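Local coordinates for protein putative phosphosugar isomerases (Salmonella typhimurium LT2, PDB 3FKJ) that is probably a sugar-phosphate isomerase of the SIS-domain family, thought to bind carbohydrate derivatives, although its substrate and reaction remain unestablished, at residues F55-Y60 against A157-L162; S181-F186 against E310-L315; F223-Q228 against L316-L321; I265-S270 against Q292-D297. All coordinates share one frame; numbering follows the deposited sequence.

Interaction 1. Residues F55-Y60 against A157-L162; sequences FWPGKY and AYSLWL
Helix 56-65 meets helix 155-170 at Gly58 and Leu160, whose CA atoms lie 4.2 Å apart; the short axes approach to 7.0 Å and run within 27° of parallel. Such closeness is possible because Gly58 puts bare backbone against helix 155-170, where its CA makes a CA-H...O contact with Ser159 O. Ser159 points across the interface: chi1 of 76° tucks OG back over its own backbone, where it receives the N-H of Gly58 (Gly58 N to Ser159 OG 3.2 Å, 147° at the hydrogen). The same hydroxyl oxygen lies against the proline ring, 3.4 Å from Pro57 CD; its single proton is given to one of, or shared between, the carbonyl oxygens of Gly54 and Ala156. On one flank Ser159 CB meets the edge of the Phe55 ring, 3.8 Å from CD1; on another, Leu160 CD1 packs near Pro57 O at 3.9 Å. Phe55 then continues onto Ile94 and Ala96 of strand 91-97 and Leu122 of strand 118-123, strands that Leu162 also touches. The arrangement is a close, nearly parallel helix pair laid on the five-stranded parallel sheet, in keeping with the alpha/beta sandwich of an SIS domain.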
loop_
_atom_site.group_PDB
_atom_site.type_symbol
_atom_site.label_atom_id
_atom_site.label_comp_id
_atom_site.label_asym_id
_atom_site.label_seq_id
_atom_site.Cartn_x
_atom_site.Cartn_y
_atom_site.Cartn_z
ATOM N N PHE A 55 -6.612 -5.690 -8.427
ATOM C CA PHE A 55 -6.940 -6.661 -7.416
ATOM C C PHE A 55 -7.480 -6.075 -6.119
ATOM O O PHE A 55 -7.925 -6.833 -5.265
ATOM C CB PHE A 55 -5.713 -7.538 -7.108
ATOM C CG PHE A 55 -5.341 -8.490 -8.209
ATOM C CD1 PHE A 55 -6.313 -9.320 -8.790
ATOM C CD2 PHE A 55 -4.026 -8.583 -8.650
ATOM C CE1 PHE A 55 -5.957 -10.209 -9.787
ATOM C CE2 PHE A 55 -3.678 -9.454 -9.637
ATOM C CZ PHE A 55 -4.637 -10.260 -10.220
ATOM N N TRP A 56 -7.439 -4.739 -5.961
ATOM C CA TRP A 56 -7.906 -4.088 -4.755
ATOM C C TRP A 56 -9.339 -4.459 -4.350
ATOM O O TRP A 56 -9.586 -4.683 -3.168
ATOM C CB TRP A 56 -7.835 -2.553 -4.857
ATOM C CG TRP A 56 -8.014 -1.946 -3.500
ATOM C CD1 TRP A 56 -9.157 -1.435 -2.970
ATOM C CD2 TRP A 56 -7.023 -1.864 -2.479
ATOM N NE1 TRP A 56 -8.928 -1.004 -1.676
ATOM C CE2 TRP A 56 -7.630 -1.267 -1.348
ATOM C CE3 TRP A 56 -5.676 -2.237 -2.405
ATOM C CZ2 TRP A 56 -6.934 -1.024 -0.149
ATOM C CZ3 TRP A 56 -4.966 -1.975 -1.205
ATOM C CH2 TRP A 56 -5.600 -1.374 -0.097
ATOM N N PRO A 57 -10.293 -4.489 -5.317
ATOM C CA PRO A 57 -11.643 -4.852 -4.907
ATOM C C PRO A 57 -11.785 -6.185 -4.195
ATOM O O PRO A 57 -12.522 -6.261 -3.212
ATOM C CB PRO A 57 -12.446 -4.798 -6.211
ATOM C CG PRO A 57 -11.661 -3.800 -7.062
ATOM C CD PRO A 57 -10.236 -4.153 -6.751
ATOM N N GLY A 58 -11.130 -7.219 -4.709
ATOM C CA GLY A 58 -11.090 -8.496 -4.043
ATOM C C GLY A 58 -10.292 -8.499 -2.748
ATOM O O GLY A 58 -10.718 -9.120 -1.744
ATOM N N LYS A 59 -9.134 -7.844 -2.764
ATOM C CA LYS A 59 -8.311 -7.725 -1.560
ATOM C C LYS A 59 -9.143 -7.117 -0.432
ATOM O O LYS A 59 -9.247 -7.694 0.669
ATOM C CB LYS A 59 -7.039 -6.888 -1.833
ATOM C CG LYS A 59 -6.073 -6.742 -0.625
ATOM C CD LYS A 59 -5.593 -5.327 -0.417
ATOM C CE LYS A 59 -4.461 -5.205 0.622
ATOM N NZ LYS A 59 -4.688 -5.817 1.975
ATOM N N TYR A 60 -9.780 -5.986 -0.718
ATOM C CA TYR A 60 -10.579 -5.271 0.280
ATOM C C TYR A 60 -11.754 -6.122 0.806
ATOM O O TYR A 60 -12.008 -6.175 2.024
ATOM C CB TYR A 60 -11.032 -3.884 -0.266
ATOM C CG TYR A 60 -11.860 -3.075 0.717
ATOM C CD1 TYR A 60 -11.271 -2.505 1.841
ATOM C CD2 TYR A 60 -13.226 -2.915 0.557
ATOM C CE1 TYR A 60 -12.007 -1.796 2.771
ATOM C CE2 TYR A 60 -13.996 -2.193 1.521
ATOM C CZ TYR A 60 -13.364 -1.620 2.595
ATOM O OH TYR A 60 -14.083 -0.905 3.534
ATOM N N ALA A 157 -13.125 -6.372 -11.941
ATOM C CA ALA A 157 -14.339 -7.105 -11.592
ATOM C C ALA A 157 -14.016 -8.566 -11.192
ATOM O O ALA A 157 -14.583 -9.095 -10.258
ATOM C CB ALA A 157 -15.339 -7.075 -12.743
ATOM N N TYR A 158 -13.113 -9.208 -11.927
ATOM C CA TYR A 158 -12.741 -10.602 -11.661
ATOM C C TYR A 158 -12.048 -10.761 -10.303
ATOM O O TYR A 158 -12.152 -11.812 -9.673
ATOM C CB TYR A 158 -11.870 -11.147 -12.797
ATOM C CG TYR A 158 -12.638 -11.885 -13.884
ATOM C CD1 TYR A 158 -13.069 -13.190 -13.696
ATOM C CD2 TYR A 158 -12.914 -11.284 -15.093
ATOM C CE1 TYR A 158 -13.746 -13.884 -14.704
ATOM C CE2 TYR A 158 -13.598 -11.954 -16.081
ATOM C CZ TYR A 158 -14.020 -13.253 -15.880
ATOM O OH TYR A 158 -14.688 -13.903 -16.885
ATOM N N SER A 159 -11.377 -9.709 -9.834
ATOM C CA SER A 159 -10.794 -9.754 -8.496
ATOM C C SER A 159 -11.927 -9.967 -7.487
ATOM O O SER A 159 -11.748 -10.698 -6.518
ATOM C CB SER A 159 -9.949 -8.501 -8.144
ATOM O OG SER A 159 -10.740 -7.361 -7.837
ATOM N N LEU A 160 -13.091 -9.347 -7.730
ATOM C CA LEU A 160 -14.182 -9.409 -6.760
ATOM C C LEU A 160 -14.930 -10.730 -6.910
ATOM O O LEU A 160 -15.311 -11.332 -5.920
ATOM C CB LEU A 160 -15.121 -8.199 -6.871
ATOM C CG LEU A 160 -16.248 -8.110 -5.810
ATOM C CD1 LEU A 160 -15.768 -8.167 -4.376
ATOM C CD2 LEU A 160 -17.099 -6.895 -6.028
ATOM N N TRP A 161 -15.113 -11.186 -8.157
ATOM C CA TRP A 161 -15.723 -12.508 -8.423
ATOM C C TRP A 161 -14.924 -13.633 -7.740
ATOM O O TRP A 161 -15.487 -14.493 -7.073
ATOM C CB TRP A 161 -15.814 -12.798 -9.930
ATOM C CG TRP A 161 -16.932 -12.074 -10.667
ATOM C CD1 TRP A 161 -16.788 -11.149 -11.637
ATOM C CD2 TRP A 161 -18.346 -12.256 -10.486
ATOM N NE1 TRP A 161 -18.020 -10.727 -12.092
ATOM C CE2 TRP A 161 -18.999 -11.385 -11.393
ATOM C CE3 TRP A 161 -19.123 -13.061 -9.642
ATOM C CZ2 TRP A 161 -20.399 -11.311 -11.501
ATOM C CZ3 TRP A 161 -20.515 -12.967 -9.729
ATOM C CH2 TRP A 161 -21.136 -12.094 -10.649
ATOM N N LEU A 162 -13.615 -13.637 -7.960
ATOM C CA LEU A 162 -12.724 -14.669 -7.399
ATOM C C LEU A 162 -12.706 -14.591 -5.880
ATOM O O LEU A 162 -12.830 -15.608 -5.198
ATOM C CB LEU A 162 -11.304 -14.496 -7.946
ATOM C CG LEU A 162 -11.160 -14.887 -9.409
ATOM C CD1 LEU A 162 -9.833 -14.319 -10.043
ATOM C CD2 LEU A 162 -11.250 -16.366 -9.486
#

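Interaction 2. Residues S181-F186 against E310-L315; sequences SAFGRF and EYFCGL
Phe312 packs its ring against Ala182, Phe183 and Phe186. From CB, CG stands beside the backbone N and anti to the carbonyl carbon (chi1 -64°), which carries the ring toward helix 176-184. Along one side of the ring, CD2 comes to 4.1 Å from Phe186 CD1, the two planes inclined at 42°. Farther out, CE2 stands above the centre of the Phe183 ring, 3.7 Å from its CG, in a T-shaped pair with the edge of Phe312 on the face of Phe183; the centroids are 5.0 Å apart, the planes at 80°. At the tip, CZ rests on Ala182 CB at 3.6 Å, and CE1 touches the same methyl. Leu315, three residues on, fills in beside it: its CB meets Phe186 CZ at 3.6 Å and its CD1 lies 4.0 Å from Phe183 CZ. Phe183 also stacks with Trp161 of helix 155-170. The three phenylalanines make an aromatic cluster, a buried core joining helices 176-184 and 186-196 to the start of helix 313-331 and the 3-10 segment before it.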
loop_
_atom_site.group_PDB
_atom_site.type_symbol
_atom_site.label_atom_id
_atom_site.label_comp_id
_atom_site.label_asym_id
_atom_site.label_seq_id
_atom_site.Cartn_x
_atom_site.Cartn_y
_atom_site.Cartn_z
ATOM N N SER A 181 -26.382 -10.640 -7.524
ATOM C CA SER A 181 -27.443 -9.892 -8.202
ATOM C C SER A 181 -27.053 -8.410 -8.244
ATOM O O SER A 181 -27.420 -7.729 -9.183
ATOM C CB SER A 181 -28.837 -10.157 -7.580
ATOM O OG SER A 181 -29.111 -9.293 -6.504
ATOM N N ALA A 182 -26.267 -7.931 -7.260
ATOM C CA ALA A 182 -25.644 -6.594 -7.352
ATOM C C ALA A 182 -24.791 -6.521 -8.614
ATOM O O ALA A 182 -24.889 -5.570 -9.379
ATOM C CB ALA A 182 -24.792 -6.294 -6.135
ATOM N N PHE A 183 -23.953 -7.533 -8.835
ATOM C CA PHE A 183 -23.124 -7.607 -10.065
ATOM C C PHE A 183 -23.981 -7.654 -11.342
ATOM O O PHE A 183 -23.538 -7.198 -12.406
ATOM C CB PHE A 183 -22.191 -8.831 -10.046
ATOM C CG PHE A 183 -20.708 -8.500 -9.988
ATOM C CD1 PHE A 183 -20.141 -7.611 -10.896
ATOM C CD2 PHE A 183 -19.868 -9.165 -9.086
ATOM C CE1 PHE A 183 -18.777 -7.335 -10.884
ATOM C CE2 PHE A 183 -18.480 -8.879 -9.031
ATOM C CZ PHE A 183 -17.940 -7.967 -9.932
ATOM N N GLY A 184 -25.184 -8.229 -11.246
ATOM C CA GLY A 184 -26.115 -8.267 -12.382
ATOM C C GLY A 184 -26.674 -6.901 -12.747
ATOM O O GLY A 184 -27.156 -6.703 -13.867
ATOM N N ARG A 185 -26.618 -5.968 -11.798
ATOM C CA ARG A 185 -27.088 -4.607 -11.992
ATOM C C ARG A 185 -25.951 -3.659 -12.350
ATOM O O ARG A 185 -26.167 -2.471 -12.627
ATOM C CB ARG A 185 -27.790 -4.105 -10.731
ATOM C CG ARG A 185 -29.197 -4.632 -10.582
ATOM C CD ARG A 185 -29.913 -3.971 -9.428
ATOM N NE ARG A 185 -29.451 -4.489 -8.147
ATOM C CZ ARG A 185 -29.777 -5.683 -7.653
ATOM N NH1 ARG A 185 -30.567 -6.515 -8.332
ATOM N NH2 ARG A 185 -29.301 -6.057 -6.469
ATOM N N PHE A 186 -24.745 -4.193 -12.366
ATOM C CA PHE A 186 -23.566 -3.350 -12.373
ATOM C C PHE A 186 -23.407 -2.632 -13.710
ATOM O O PHE A 186 -23.053 -1.450 -13.729
ATOM C CB PHE A 186 -22.315 -4.158 -12.044
ATOM C CG PHE A 186 -21.075 -3.310 -11.891
ATOM C CD1 PHE A 186 -21.031 -2.266 -10.955
ATOM C CD2 PHE A 186 -19.951 -3.542 -12.680
ATOM C CE1 PHE A 186 -19.862 -1.484 -10.783
ATOM C CE2 PHE A 186 -18.811 -2.752 -12.537
ATOM C CZ PHE A 186 -18.769 -1.720 -11.581
ATOM N N GLU A 310 -20.959 -1.188 -1.056
ATOM C CA GLU A 310 -19.669 -0.615 -0.673
ATOM C C GLU A 310 -18.566 -1.326 -1.428
ATOM O O GLU A 310 -17.637 -0.684 -1.883
ATOM C CB GLU A 310 -19.454 -0.732 0.833
ATOM C CG GLU A 310 -18.054 -0.367 1.325
ATOM C CD GLU A 310 -17.852 -0.691 2.781
ATOM O OE1 GLU A 310 -18.783 -0.456 3.577
ATOM O OE2 GLU A 310 -16.762 -1.174 3.131
ATOM N N TYR A 311 -18.684 -2.648 -1.590
ATOM C CA TYR A 311 -17.625 -3.441 -2.232
ATOM C C TYR A 311 -17.422 -3.163 -3.730
ATOM O O TYR A 311 -16.408 -3.583 -4.289
ATOM C CB TYR A 311 -17.813 -4.940 -1.960
ATOM C CG TYR A 311 -17.667 -5.308 -0.486
ATOM C CD1 TYR A 311 -16.543 -4.943 0.221
ATOM C CD2 TYR A 311 -18.664 -5.974 0.195
ATOM C CE1 TYR A 311 -16.411 -5.215 1.533
ATOM C CE2 TYR A 311 -18.523 -6.276 1.538
ATOM C CZ TYR A 311 -17.395 -5.883 2.208
ATOM O OH TYR A 311 -17.184 -6.155 3.556
ATOM N N PHE A 312 -18.350 -2.430 -4.367
ATOM C CA PHE A 312 -18.260 -2.109 -5.814
ATOM C C PHE A 312 -17.774 -0.699 -6.089
ATOM O O PHE A 312 -17.683 -0.302 -7.265
ATOM C CB PHE A 312 -19.640 -2.232 -6.509
ATOM C CG PHE A 312 -20.191 -3.606 -6.504
ATOM C CD1 PHE A 312 -20.800 -4.110 -5.365
ATOM C CD2 PHE A 312 -20.072 -4.422 -7.630
ATOM C CE1 PHE A 312 -21.316 -5.410 -5.345
ATOM C CE2 PHE A 312 -20.559 -5.712 -7.607
ATOM C CZ PHE A 312 -21.182 -6.211 -6.450
ATOM N N CYS A 313 -17.519 0.072 -5.022
ATOM C CA CYS A 313 -17.098 1.472 -5.174
ATOM C C CYS A 313 -15.833 1.622 -6.015
ATOM O O CYS A 313 -15.781 2.493 -6.855
ATOM C CB CYS A 313 -16.910 2.163 -3.827
ATOM S SG CYS A 313 -18.480 2.564 -3.033
ATOM N N GLY A 314 -14.838 0.764 -5.809
ATOM C CA GLY A 314 -13.587 0.880 -6.562
ATOM C C GLY A 314 -13.821 0.607 -8.038
ATOM O O GLY A 314 -13.356 1.332 -8.888
ATOM N N LEU A 315 -14.542 -0.471 -8.320
ATOM C CA LEU A 315 -14.915 -0.836 -9.677
ATOM C C LEU A 315 -15.697 0.266 -10.391
ATOM O O LEU A 315 -15.425 0.599 -11.534
ATOM C CB LEU A 315 -15.755 -2.101 -9.655
ATOM C CG LEU A 315 -15.115 -3.402 -9.196
ATOM C CD1 LEU A 315 -16.157 -4.496 -9.295
ATOM C CD2 LEU A 315 -13.906 -3.734 -10.039
#

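Interaction 3. Residues F223-Q228 against L316-L321; sequences FGAAHQ and LHNCVL. With SCN (thiocyanate ion), chain C.
Asn318 turns its CG beside the backbone N (chi1 -74°), while Gln228, with CG anti to its own N (chi1 -176°), stretches out from the other helix, bringing the two amides near each other. The side chains cross at about a right angle, with the amide planes 35° apart, yet do not bond directly: Gln228 NE2 stays 3.8 Å from Asn318 OD1. Two waters make the link. One donates to both Ala225 O and Asn318 OD1, each at 2.7 Å. The other donates to Gln228 OE1 at 2.8 Å and accepts from Asn318 ND2 at 3.0 Å. Gln228 OE1 has a further hydrogen bond with Thr53 OG1, and Asn318 ND2 also donates to the nitrogen of a bound thiocyanate, 3.2 Å away, whose sulfur lies 3.8 Å from Cys319 SG. Ala225 CB packs against His317 CB and Asn318 OD1, and Leu321 CD1 lies near Ala225 O. Leu267 of strand 263-268 backs Ala225, His317 and Leu321. Side chains toward the sheet pack directly, whereas the amides are joined through water. Both ends of the Asn318 amide are used, and the anion, probably from the crystallisation liquor, may mark a pocket where the Asn318 N-H could meet a negative group; its biological ligand is unknown.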
loop_
_atom_site.group_PDB
_atom_site.type_symbol
_atom_site.label_atom_id
_atom_site.label_comp_id
_atom_site.label_asym_id
_atom_site.label_seq_id
_atom_site.Cartn_x
_atom_site.Cartn_y
_atom_site.Cartn_z
ATOM N N PHE A 223 -9.699 2.995 -2.476
ATOM C CA PHE A 223 -8.338 3.401 -2.387
ATOM C C PHE A 223 -7.485 2.873 -3.554
ATOM O O PHE A 223 -6.650 3.590 -4.099
ATOM C CB PHE A 223 -7.720 3.077 -1.035
ATOM C CG PHE A 223 -6.294 3.497 -0.953
ATOM C CD1 PHE A 223 -5.973 4.833 -0.964
ATOM C CD2 PHE A 223 -5.283 2.582 -0.978
ATOM C CE1 PHE A 223 -4.670 5.255 -0.961
ATOM C CE2 PHE A 223 -3.969 3.002 -0.947
ATOM C CZ PHE A 223 -3.673 4.349 -0.926
ATOM N N GLY A 224 -7.754 1.655 -4.000
ATOM C CA GLY A 224 -7.042 1.107 -5.159
ATOM C C GLY A 224 -7.235 1.966 -6.394
ATOM O O GLY A 224 -6.300 2.251 -7.134
ATOM N N ALA A 225 -8.466 2.334 -6.627
ATOM C CA ALA A 225 -8.839 3.226 -7.730
ATOM C C ALA A 225 -8.105 4.576 -7.711
ATOM O O ALA A 225 -7.745 5.135 -8.750
ATOM C CB ALA A 225 -10.327 3.455 -7.711
ATOM N N ALA A 226 -7.874 5.085 -6.521
ATOM C CA ALA A 226 -7.225 6.346 -6.350
ATOM C C ALA A 226 -5.754 6.198 -6.707
ATOM O O ALA A 226 -5.188 7.032 -7.406
ATOM C CB ALA A 226 -7.445 6.866 -4.936
ATOM N N HIS A 227 -5.140 5.134 -6.219
ATOM C CA HIS A 227 -3.784 4.883 -6.505
ATOM C C HIS A 227 -3.560 4.581 -7.979
ATOM O O HIS A 227 -2.616 5.094 -8.571
ATOM C CB HIS A 227 -3.247 3.766 -5.612
ATOM C CG HIS A 227 -1.780 3.569 -5.760
ATOM N ND1 HIS A 227 -0.877 4.531 -5.377
ATOM C CD2 HIS A 227 -1.057 2.568 -6.331
ATOM C CE1 HIS A 227 0.345 4.107 -5.658
ATOM N NE2 HIS A 227 0.264 2.920 -6.233
ATOM N N GLN A 228 -4.432 3.747 -8.562
ATOM C CA GLN A 228 -4.359 3.468 -9.954
ATOM C C GLN A 228 -4.437 4.743 -10.800
ATOM O O GLN A 228 -3.645 4.928 -11.710
ATOM C CB GLN A 228 -5.477 2.510 -10.336
ATOM C CG GLN A 228 -5.486 2.033 -11.795
ATOM C CD GLN A 228 -6.526 0.989 -12.007
ATOM O OE1 GLN A 228 -6.712 0.051 -11.169
ATOM N NE2 GLN A 228 -7.275 1.160 -13.067
ATOM N N LEU A 316 -16.644 0.865 -9.693
ATOM C CA LEU A 316 -17.370 1.979 -10.295
ATOM C C LEU A 316 -16.468 3.181 -10.604
ATOM O O LEU A 316 -16.595 3.780 -11.690
ATOM C CB LEU A 316 -18.543 2.385 -9.397
ATOM C CG LEU A 316 -19.428 3.537 -9.880
ATOM C CD1 LEU A 316 -20.145 3.197 -11.176
ATOM C CD2 LEU A 316 -20.423 3.865 -8.788
ATOM N N HIS A 317 -15.602 3.570 -9.651
ATOM C CA HIS A 317 -14.699 4.697 -9.885
ATOM C C HIS A 317 -13.809 4.422 -11.096
ATOM O O HIS A 317 -13.665 5.283 -11.913
ATOM C CB HIS A 317 -13.808 5.007 -8.665
ATOM C CG HIS A 317 -14.524 5.688 -7.533
ATOM N ND1 HIS A 317 -15.099 6.934 -7.649
ATOM C CD2 HIS A 317 -14.737 5.297 -6.254
ATOM C CE1 HIS A 317 -15.641 7.274 -6.494
ATOM N NE2 HIS A 317 -15.444 6.298 -5.634
ATOM N N ASN A 318 -13.223 3.221 -11.216
ATOM C CA ASN A 318 -12.379 2.891 -12.365
ATOM C C ASN A 318 -13.131 3.235 -13.669
ATOM O O ASN A 318 -12.588 3.861 -14.568
ATOM C CB ASN A 318 -12.025 1.384 -12.422
ATOM C CG ASN A 318 -10.986 0.916 -11.390
ATOM O OD1 ASN A 318 -10.284 1.690 -10.729
ATOM N ND2 ASN A 318 -10.852 -0.404 -11.306
ATOM N N CYS A 319 -14.392 2.850 -13.747
ATOM C CA CYS A 319 -15.201 3.104 -14.933
ATOM C C CYS A 319 -15.570 4.575 -15.150
ATOM O O CYS A 319 -15.482 5.078 -16.269
ATOM C CB CYS A 319 -16.475 2.252 -14.895
ATOM S SG CYS A 319 -16.165 0.468 -14.864
ATOM N N VAL A 320 -15.980 5.254 -14.088
ATOM C CA VAL A 320 -16.422 6.645 -14.187
ATOM C C VAL A 320 -15.240 7.531 -14.585
ATOM O O VAL A 320 -15.398 8.466 -15.370
ATOM C CB VAL A 320 -17.079 7.122 -12.854
ATOM C CG1 VAL A 320 -17.073 8.645 -12.740
ATOM C CG2 VAL A 320 -18.518 6.550 -12.725
ATOM N N LEU A 321 -14.052 7.201 -14.063
ATOM C CA LEU A 321 -12.820 7.931 -14.360
ATOM C C LEU A 321 -12.438 7.914 -15.833
ATOM O O LEU A 321 -11.825 8.867 -16.305
ATOM C CB LEU A 321 -11.634 7.415 -13.483
ATOM C CG LEU A 321 -11.565 7.920 -12.036
ATOM C CD1 LEU A 321 -10.587 7.096 -11.197
ATOM C CD2 LEU A 321 -11.219 9.413 -11.996
HETATM S S SCN C . -15.132 -2.920 -13.400
HETATM C C SCN C . -13.521 -2.212 -13.602
HETATM N N SCN C . -12.449 -1.760 -13.713
HETATM O O HOH W 1 -8.954 4.003 -10.910
HETATM O O HOH W 2 -8.599 -1.062 -9.366
#

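Interaction 4. Residues I265-S270 against Q292-D297; sequences ILLQSS and QLIDAD
The Asp295 carboxylate is sandwiched: Gln268 OE1 lies over one face, 3.6 Å from Asp295 CG, and the backbone N-H of Asp297 reaches OD1 from above the opposite face, closing an Asx turn (Asp297 N to Asp295 OD1 3.1 Å). Amide and carboxylate planes are only 27° apart. Gln268 is extended, CG anti to the backbone N (chi1 -176°), and its NE2 is held by Asp278; OE1 thus faces back over Asp295 and Leu293 CD1. Asp295 OD1 also forms a salt bridge with Arg274. The two strands form a parallel ladder pairing Ile265 with Gln292 through Gln268 with Asp295: Leu266 N bonds Gln292 O and Ile294 N bonds Leu266 O, then Gln268 N bonds Ile294 O and Ala296 N bonds Gln268 O, all at 3.0 Å. Gln268 O accepts a second bond, from His317 NE2. On the face bearing Ile265, Leu267 and Ile294, Ile294 CD1 touches both Leu267 CD2 (4.0 Å) and Ile265 CG2 (4.1 Å). On the other, Leu266 CD2 meets Leu293 CD1 at 3.7 Å. Past the strands, Asp297 OD1 lies near Ser270 CB and is bonded by Gln302. Arg274, which also makes a long, weak ion pair with Asp297, probably offsets the charge of these carboxylates, and the polar network would be expected to hold the strand ends of this beta-alpha-beta unit in place.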
loop_
_atom_site.group_PDB
_atom_site.type_symbol
_atom_site.label_atom_id
_atom_site.label_comp_id
_atom_site.label_asym_id
_atom_site.label_seq_id
_atom_site.Cartn_x
_atom_site.Cartn_y
_atom_site.Cartn_z
ATOM N N ILE A 265 -8.230 15.132 -6.256
ATOM C CA ILE A 265 -9.361 14.380 -6.747
ATOM C C ILE A 265 -9.645 13.296 -5.678
ATOM O O ILE A 265 -8.800 12.408 -5.437
ATOM C CB ILE A 265 -9.085 13.727 -8.146
ATOM C CG1 ILE A 265 -8.592 14.811 -9.126
ATOM C CG2 ILE A 265 -10.374 12.981 -8.637
ATOM C CD1 ILE A 265 -7.817 14.326 -10.342
ATOM N N LEU A 266 -10.810 13.424 -5.034
ATOM C CA LEU A 266 -11.290 12.493 -4.014
ATOM C C LEU A 266 -12.299 11.564 -4.646
ATOM O O LEU A 266 -13.292 11.999 -5.209
ATOM C CB LEU A 266 -11.909 13.210 -2.812
ATOM C CG LEU A 266 -12.556 12.373 -1.679
ATOM C CD1 LEU A 266 -11.509 11.556 -0.965
ATOM C CD2 LEU A 266 -13.256 13.265 -0.685
ATOM N N LEU A 267 -12.001 10.275 -4.576
ATOM C CA LEU A 267 -12.923 9.218 -4.968
ATOM C C LEU A 267 -13.609 8.742 -3.721
ATOM O O LEU A 267 -13.102 7.871 -3.044
ATOM C CB LEU A 267 -12.176 8.066 -5.626
ATOM C CG LEU A 267 -11.266 8.445 -6.809
ATOM C CD1 LEU A 267 -10.762 7.191 -7.379
ATOM C CD2 LEU A 267 -11.994 9.271 -7.863
ATOM N N GLN A 268 -14.748 9.364 -3.428
ATOM C CA GLN A 268 -15.527 9.117 -2.214
ATOM C C GLN A 268 -16.355 7.820 -2.336
ATOM O O GLN A 268 -16.916 7.506 -3.398
ATOM C CB GLN A 268 -16.455 10.315 -1.905
ATOM C CG GLN A 268 -17.232 10.188 -0.605
ATOM C CD GLN A 268 -17.949 11.458 -0.191
ATOM O OE1 GLN A 268 -18.265 12.306 -1.028
ATOM N NE2 GLN A 268 -18.216 11.593 1.115
ATOM N N SER A 269 -16.403 7.093 -1.222
ATOM C CA SER A 269 -17.060 5.804 -1.145
ATOM C C SER A 269 -18.392 5.896 -0.411
ATOM O O SER A 269 -18.631 6.827 0.398
ATOM C CB SER A 269 -16.190 4.800 -0.363
ATOM O OG SER A 269 -14.938 4.579 -0.969
ATOM N N SER A 270 -19.253 4.918 -0.696
ATOM C CA SER A 270 -20.385 4.633 0.158
ATOM C C SER A 270 -19.903 3.787 1.326
ATOM O O SER A 270 -18.759 3.308 1.360
ATOM C CB SER A 270 -21.455 3.857 -0.619
ATOM O OG SER A 270 -21.034 2.515 -0.824
ATOM N N GLN A 292 -11.895 18.146 -6.891
ATOM C CA GLN A 292 -12.841 17.432 -7.748
ATOM C C GLN A 292 -13.329 16.263 -6.917
ATOM O O GLN A 292 -12.542 15.360 -6.561
ATOM C CB GLN A 292 -12.173 16.900 -9.013
ATOM C CG GLN A 292 -13.071 15.973 -9.870
ATOM C CD GLN A 292 -14.241 16.731 -10.489
ATOM O OE1 GLN A 292 -14.113 17.899 -10.812
ATOM N NE2 GLN A 292 -15.385 16.070 -10.633
ATOM N N LEU A 293 -14.604 16.301 -6.565
ATOM C CA LEU A 293 -15.231 15.211 -5.853
ATOM C C LEU A 293 -15.900 14.273 -6.850
ATOM O O LEU A 293 -16.644 14.709 -7.705
ATOM C CB LEU A 293 -16.255 15.765 -4.863
ATOM C CG LEU A 293 -16.930 14.772 -3.910
ATOM C CD1 LEU A 293 -15.933 13.922 -3.119
ATOM C CD2 LEU A 293 -17.840 15.555 -2.990
ATOM N N ILE A 294 -15.610 12.982 -6.754
ATOM C CA ILE A 294 -16.369 11.966 -7.492
ATOM C C ILE A 294 -16.945 10.999 -6.465
ATOM O O ILE A 294 -16.214 10.239 -5.844
ATOM C CB ILE A 294 -15.484 11.241 -8.521
ATOM C CG1 ILE A 294 -14.848 12.288 -9.479
ATOM C CG2 ILE A 294 -16.316 10.212 -9.277
ATOM C CD1 ILE A 294 -13.844 11.745 -10.464
ATOM N N ASP A 295 -18.267 11.052 -6.284
ATOM C CA ASP A 295 -18.925 10.352 -5.187
ATOM C C ASP A 295 -19.659 9.119 -5.688
ATOM O O ASP A 295 -20.610 9.245 -6.470
ATOM C CB ASP A 295 -19.913 11.300 -4.480
ATOM C CG ASP A 295 -20.561 10.662 -3.237
ATOM O OD1 ASP A 295 -20.202 9.503 -2.880
ATOM O OD2 ASP A 295 -21.416 11.325 -2.605
ATOM N N ALA A 296 -19.254 7.929 -5.212
ATOM C CA ALA A 296 -19.933 6.687 -5.630
ATOM C C ALA A 296 -21.445 6.730 -5.347
ATOM O O ALA A 296 -22.249 6.313 -6.185
ATOM C CB ALA A 296 -19.304 5.471 -4.986
ATOM N N ASP A 297 -21.817 7.238 -4.170
ATOM C CA ASP A 297 -23.225 7.299 -3.747
ATOM C C ASP A 297 -24.115 8.149 -4.639
ATOM O O ASP A 297 -25.307 7.892 -4.708
ATOM C CB ASP A 297 -23.353 7.789 -2.295
ATOM C CG ASP A 297 -23.737 6.673 -1.315
ATOM O OD1 ASP A 297 -24.281 5.645 -1.770
ATOM O OD2 ASP A 297 -23.506 6.833 -0.084
#

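Interaction 1 belongs to the five-stranded sheet and its helices, interaction 4 to the edge of the four-stranded one; their centres are 19 Å apart and they do not touch. Interactions 2 and 3 lie between, one after the other, on the 3-10 segment before helix 313-331 and on its first turns, with centres 13 Å apart. Interaction 2 is about 11 Å from interaction 1, which it meets through the hydrogen bond of Tyr60 with Glu310, and interaction 3 about 10 Å from interaction 4. Along the chain interaction 1 closes first, interactions 2 and 3 cross, and interaction 4 is nested inside both. The C-terminal helix thus returns to tie the two sheet-containing halves into one compact body.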